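Beta sliding clamp (Streptococcus pneumoniae, PDB 2AWA) probably forms a ring-shaped head-to-tail homodimer around DNA that tethers DNA polymerases and other proteins and so confers processivity. Local coordinates at residues V234-F237 with Q242-F245; L149-L154 with R221-V226. All coordinates share one frame; numbering follows the deposited sequence.

Contact 1 of 2, residues V234-F237 with Q242-F245; sequences VEIF and QILF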
loop_
_atom_site.group_PDB
_atom_site.type_symbol
_atom_site.label_atom_id
_atom_site.label_comp_id
_atom_site.label_asym_id
_atom_site.label_seq_id
_atom_site.Cartn_x
_atom_site.Cartn_y
_atom_site.Cartn_z
ATOM N N VAL B 234 -29.923 9.947 5.282
ATOM C CA VAL B 234 -29.931 10.300 3.879
ATOM C C VAL B 234 -31.359 10.127 3.345
ATOM O O VAL B 234 -32.122 9.318 3.864
ATOM C CB VAL B 234 -28.923 9.403 3.094
ATOM C CG1 VAL B 234 -29.442 7.997 2.951
ATOM C CG2 VAL B 234 -28.651 9.971 1.738
ATOM N N GLU B 235 -31.703 10.883 2.309
ATOM C CA GLU B 235 -32.996 10.757 1.624
ATOM C C GLU B 235 -32.834 10.008 0.304
ATOM O O GLU B 235 -31.946 10.339 -0.475
ATOM C CB GLU B 235 -33.550 12.128 1.317
ATOM C CG GLU B 235 -33.626 13.023 2.506
ATOM C CD GLU B 235 -34.510 14.229 2.259
ATOM O OE1 GLU B 235 -34.382 14.849 1.174
ATOM O OE2 GLU B 235 -35.320 14.565 3.155
ATOM N N ILE B 236 -33.705 9.028 0.051
ATOM C CA ILE B 236 -33.617 8.178 -1.138
ATOM C C ILE B 236 -34.791 8.419 -2.061
ATOM O O ILE B 236 -35.947 8.484 -1.619
ATOM C CB ILE B 236 -33.519 6.684 -0.764
ATOM C CG1 ILE B 236 -32.484 6.486 0.349
ATOM C CG2 ILE B 236 -33.090 5.830 -1.992
ATOM C CD1 ILE B 236 -32.116 5.024 0.631
ATOM N N PHE B 237 -34.511 8.616 -3.342
ATOM C CA PHE B 237 -35.594 8.819 -4.321
ATOM C C PHE B 237 -35.457 7.760 -5.395
ATOM O O PHE B 237 -34.345 7.433 -5.791
ATOM C CB PHE B 237 -35.558 10.223 -4.936
ATOM C CG PHE B 237 -35.730 11.325 -3.934
ATOM C CD1 PHE B 237 -34.700 11.645 -3.074
ATOM C CD2 PHE B 237 -36.928 12.039 -3.845
ATOM C CE1 PHE B 237 -34.826 12.635 -2.134
ATOM C CE2 PHE B 237 -37.081 13.040 -2.912
ATOM C CZ PHE B 237 -36.028 13.354 -2.051
ATOM N N GLN B 242 -32.986 4.582 -12.287
ATOM C CA GLN B 242 -31.966 5.074 -11.369
ATOM C C GLN B 242 -32.514 5.385 -9.984
ATOM O O GLN B 242 -33.689 5.247 -9.733
ATOM C CB GLN B 242 -31.296 6.320 -11.952
ATOM C CG GLN B 242 -32.094 7.603 -11.864
ATOM C CD GLN B 242 -31.257 8.815 -12.267
ATOM O OE1 GLN B 242 -30.022 8.755 -12.296
ATOM N NE2 GLN B 242 -31.925 9.918 -12.587
ATOM N N ILE B 243 -31.638 5.831 -9.097
ATOM C CA ILE B 243 -31.984 6.073 -7.701
ATOM C C ILE B 243 -30.987 7.098 -7.128
ATOM O O ILE B 243 -29.812 7.089 -7.477
ATOM C CB ILE B 243 -31.945 4.720 -6.922
ATOM C CG1 ILE B 243 -32.328 4.856 -5.455
ATOM C CG2 ILE B 243 -30.561 4.097 -6.990
ATOM C CD1 ILE B 243 -32.184 3.509 -4.735
ATOM N N LEU B 244 -31.467 7.958 -6.242
ATOM C CA LEU B 244 -30.675 9.050 -5.686
ATOM C C LEU B 244 -30.638 9.000 -4.164
ATOM O O LEU B 244 -31.673 8.928 -3.515
ATOM C CB LEU B 244 -31.291 10.380 -6.121
ATOM C CG LEU B 244 -30.792 11.652 -5.425
ATOM C CD1 LEU B 244 -29.325 11.859 -5.759
ATOM C CD2 LEU B 244 -31.620 12.859 -5.827
ATOM N N PHE B 245 -29.441 9.079 -3.602
ATOM C CA PHE B 245 -29.253 9.268 -2.167
ATOM C C PHE B 245 -28.774 10.706 -1.918
ATOM O O PHE B 245 -27.759 11.112 -2.460
ATOM C CB PHE B 245 -28.174 8.301 -1.671
ATOM C CG PHE B 245 -28.429 6.859 -2.016
ATOM C CD1 PHE B 245 -28.093 6.366 -3.255
ATOM C CD2 PHE B 245 -28.997 5.998 -1.088
ATOM C CE1 PHE B 245 -28.313 5.043 -3.565
ATOM C CE2 PHE B 245 -29.222 4.679 -1.395
ATOM C CZ PHE B 245 -28.888 4.201 -2.624
#
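Ile-236 fits against the ring of Phe-245 on one face of a beta hairpin in the antiparallel sheet of the clamp's central domain. The two are a non-hydrogen-bonded pair whose side chains lie side by side and point the same way. The ethyl arm of Ile-236 stands beside its own backbone N (chi1 -47°), and both branches come from the same side of the ring, CD1 beside the CD2-CE2 rim, 3.5 Å from Phe-245 CE2, and CG2 over the face. CG2 also meets Ile-243, 3.7 Å from Ile-243 CG1, the two side chains crossing obliquely. Ile-236 thus wedges a branch between its two neighbours across the hairpin. Two residues back on the same strand, Val-234 sets CG2 against the base of Phe-245, 3.8 Å from its CB.

The opposite face carries Phe-237 and Leu-244, a hydrogen-bonded pair whose side chains meet more loosely, CD1 of Phe-237 lying 4.3 Å from CD2 of Leu-244. Their backbones exchange two bonds in the carbonyl planes, Phe-237 N to Leu-244 O at 2.9 Å and Leu-244 N to Phe-237 O at 3.0 Å, the latter close to straight (165°). Within the sheet, strand 147-150 flanks 233-238 and strand 250-255 flanks 242-246. Helix 151-161 packs on the Ile-236 face, where Leu-154 touches both Ile-236 and Phe-245, while Pro-146 touches Phe-237 on the reverse face.

Contact 2 of 2, residues L149-L154 with R221-V226; sequences LETKLL and REFSAV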
loop_
_atom_site.group_PDB
_atom_site.type_symbol
_atom_site.label_atom_id
_atom_site.label_comp_id
_atom_site.label_asym_id
_atom_site.label_seq_id
_atom_site.Cartn_x
_atom_site.Cartn_y
_atom_site.Cartn_z
ATOM N N LEU B 149 -33.467 6.803 5.583
ATOM C CA LEU B 149 -32.823 5.749 6.349
ATOM C C LEU B 149 -31.605 6.304 7.051
ATOM O O LEU B 149 -30.849 7.123 6.495
ATOM C CB LEU B 149 -32.402 4.565 5.456
ATOM C CG LEU B 149 -33.510 3.924 4.615
ATOM C CD1 LEU B 149 -32.963 2.878 3.638
ATOM C CD2 LEU B 149 -34.581 3.315 5.521
ATOM N N GLU B 150 -31.432 5.843 8.284
ATOM C CA GLU B 150 -30.212 6.071 9.025
ATOM C C GLU B 150 -29.069 5.476 8.163
ATOM O O GLU B 150 -29.183 4.362 7.667
ATOM C CB GLU B 150 -30.352 5.428 10.422
ATOM C CG GLU B 150 -29.321 5.866 11.463
ATOM N N THR B 151 -28.012 6.241 7.924
ATOM C CA THR B 151 -26.917 5.793 7.067
ATOM C C THR B 151 -26.138 4.612 7.654
ATOM O O THR B 151 -25.640 3.760 6.911
ATOM C CB THR B 151 -25.919 6.919 6.802
ATOM O OG1 THR B 151 -25.781 7.685 7.992
ATOM C CG2 THR B 151 -26.415 7.833 5.745
ATOM N N LYS B 152 -26.034 4.541 8.976
ATOM C CA LYS B 152 -25.303 3.436 9.592
ATOM C C LYS B 152 -26.028 2.095 9.327
ATOM O O LYS B 152 -25.379 1.043 9.207
ATOM C CB LYS B 152 -24.996 3.702 11.077
ATOM C CG LYS B 152 -25.678 2.820 12.114
ATOM C CD LYS B 152 -25.214 3.220 13.548
ATOM C CE LYS B 152 -26.143 2.672 14.632
ATOM N NZ LYS B 152 -25.856 3.220 15.995
ATOM N N LEU B 153 -27.352 2.155 9.185
ATOM C CA LEU B 153 -28.170 0.995 8.820
ATOM C C LEU B 153 -27.900 0.522 7.382
ATOM O O LEU B 153 -27.763 -0.671 7.120
ATOM C CB LEU B 153 -29.651 1.348 9.021
ATOM C CG LEU B 153 -30.812 0.443 8.585
ATOM C CD1 LEU B 153 -32.078 0.862 9.284
ATOM C CD2 LEU B 153 -31.035 0.519 7.083
ATOM N N LEU B 154 -27.865 1.465 6.449
ATOM C CA LEU B 154 -27.520 1.176 5.058
ATOM C C LEU B 154 -26.120 0.594 4.932
ATOM O O LEU B 154 -25.941 -0.446 4.293
ATOM C CB LEU B 154 -27.572 2.440 4.213
ATOM C CG LEU B 154 -28.595 2.537 3.102
ATOM C CD1 LEU B 154 -29.713 3.451 3.511
ATOM C CD2 LEU B 154 -27.918 3.095 1.860
ATOM N N ARG B 221 -20.757 0.099 -2.611
ATOM C CA ARG B 221 -19.463 0.307 -1.961
ATOM C C ARG B 221 -19.071 1.784 -2.002
ATOM O O ARG B 221 -18.508 2.294 -1.050
ATOM C CB ARG B 221 -18.340 -0.515 -2.603
ATOM C CG ARG B 221 -18.504 -2.033 -2.613
ATOM C CD ARG B 221 -18.730 -2.602 -1.223
ATOM N NE ARG B 221 -18.256 -3.989 -1.115
ATOM C CZ ARG B 221 -18.360 -4.751 -0.023
ATOM N NH1 ARG B 221 -18.938 -4.296 1.083
ATOM N NH2 ARG B 221 -17.880 -5.988 -0.045
ATOM N N GLU B 222 -19.357 2.477 -3.094
ATOM C CA GLU B 222 -19.067 3.899 -3.145
ATOM C C GLU B 222 -19.984 4.692 -2.228
ATOM O O GLU B 222 -19.557 5.693 -1.652
ATOM C CB GLU B 222 -19.172 4.460 -4.567
ATOM C CG GLU B 222 -18.083 4.007 -5.519
ATOM C CD GLU B 222 -16.667 4.246 -5.026
ATOM O OE1 GLU B 222 -16.445 5.125 -4.171
ATOM O OE2 GLU B 222 -15.759 3.544 -5.513
ATOM N N PHE B 223 -21.239 4.271 -2.106
ATOM C CA PHE B 223 -22.152 4.926 -1.191
ATOM C C PHE B 223 -21.530 4.998 0.192
ATOM O O PHE B 223 -21.574 6.044 0.845
ATOM C CB PHE B 223 -23.496 4.196 -1.101
ATOM C CG PHE B 223 -24.324 4.659 0.043
ATOM C CD1 PHE B 223 -24.140 4.136 1.304
ATOM C CD2 PHE B 223 -25.212 5.680 -0.119
ATOM C CE1 PHE B 223 -24.859 4.617 2.371
ATOM C CE2 PHE B 223 -25.918 6.153 0.932
ATOM C CZ PHE B 223 -25.738 5.618 2.180
ATOM N N SER B 224 -20.960 3.882 0.650
ATOM C CA SER B 224 -20.365 3.845 1.993
ATOM C C SER B 224 -19.147 4.759 2.124
ATOM O O SER B 224 -18.912 5.321 3.188
ATOM C CB SER B 224 -19.979 2.423 2.391
ATOM O OG SER B 224 -21.085 1.551 2.360
ATOM N N ALA B 225 -18.385 4.909 1.044
ATOM C CA ALA B 225 -17.248 5.843 1.003
ATOM C C ALA B 225 -17.648 7.327 0.835
ATOM O O ALA B 225 -16.946 8.209 1.296
ATOM C CB ALA B 225 -16.303 5.457 -0.099
ATOM N N VAL B 226 -18.761 7.604 0.181
ATOM C CA VAL B 226 -19.141 8.976 -0.092
ATOM C C VAL B 226 -19.770 9.601 1.131
ATOM O O VAL B 226 -19.510 10.748 1.452
ATOM C CB VAL B 226 -20.078 9.057 -1.320
ATOM C CG1 VAL B 226 -20.803 10.381 -1.388
ATOM C CG2 VAL B 226 -19.248 8.832 -2.603
#
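The ring of Phe-223 receives Leu-154 on one face, with CD2 placed 3.3 Å above the ring plane and offset toward the rim. The contact is a CH-pi interaction: CD2 lies 3.6 Å from the ring centroid, 23° off the normal, and its nearest ring atom is CZ. The two side chains cross at about a right angle. Leu-154 CB adds a second touch, 3.9 Å from Phe-223 CE1, whereas Thr-151 CG2 comes in obliquely at 4.3 Å from CZ. The rings of Phe-245 and Phe-227 also meet Phe-223, forming an aromatic cluster.

Phe-223 reaches across from helix 217-226 because its CG lies anti to the backbone N (chi1 167°), carrying the ring toward the first turn of helix 151-161. That turn follows directly on strand 147-150, with Glu-150 at the N-cap position. Ile-158, farther along the same helix, and Phe-252 of strand 250-255 also touch the phenylalanine. The two helices pack together against the sheet of the central domain and, as in other beta clamps, probably line the inner surface of the ring.

No hydrogen bond or ion pair joins 149-154 to 221-226. All three touching residues are buried, so cohesion rests on apolar burial and on dispersion between the Leu-154 methyl and the aromatic face, with a lighter touch from the Thr-151 methyl; the hydroxyl OG1 of Thr-151 is satisfied outside, by Ile-231 O.

Both contacts belong to the central of the three clamp domains, their centres about 11 Å apart. In sequence they come in series: contact 2 joins 149-154 to 221-226, then the chain leaves helix 217-226 for strand 233-238 and the hairpin of contact 1. They share one antiparallel sheet, which also includes strands 45-50, 54-60, 64-71 and 85-90 of the N-terminal domain. A probable hydrogen bond from Val-234 N to Leu-149 O, 3.2 Å long, ties them, and Ile-236 CD1 packs 3.8 Å from Leu-149 CD1. Together the contacts fasten the pair of helices, which probably face the DNA channel, to the sheet of one clamp domain in a continuous core.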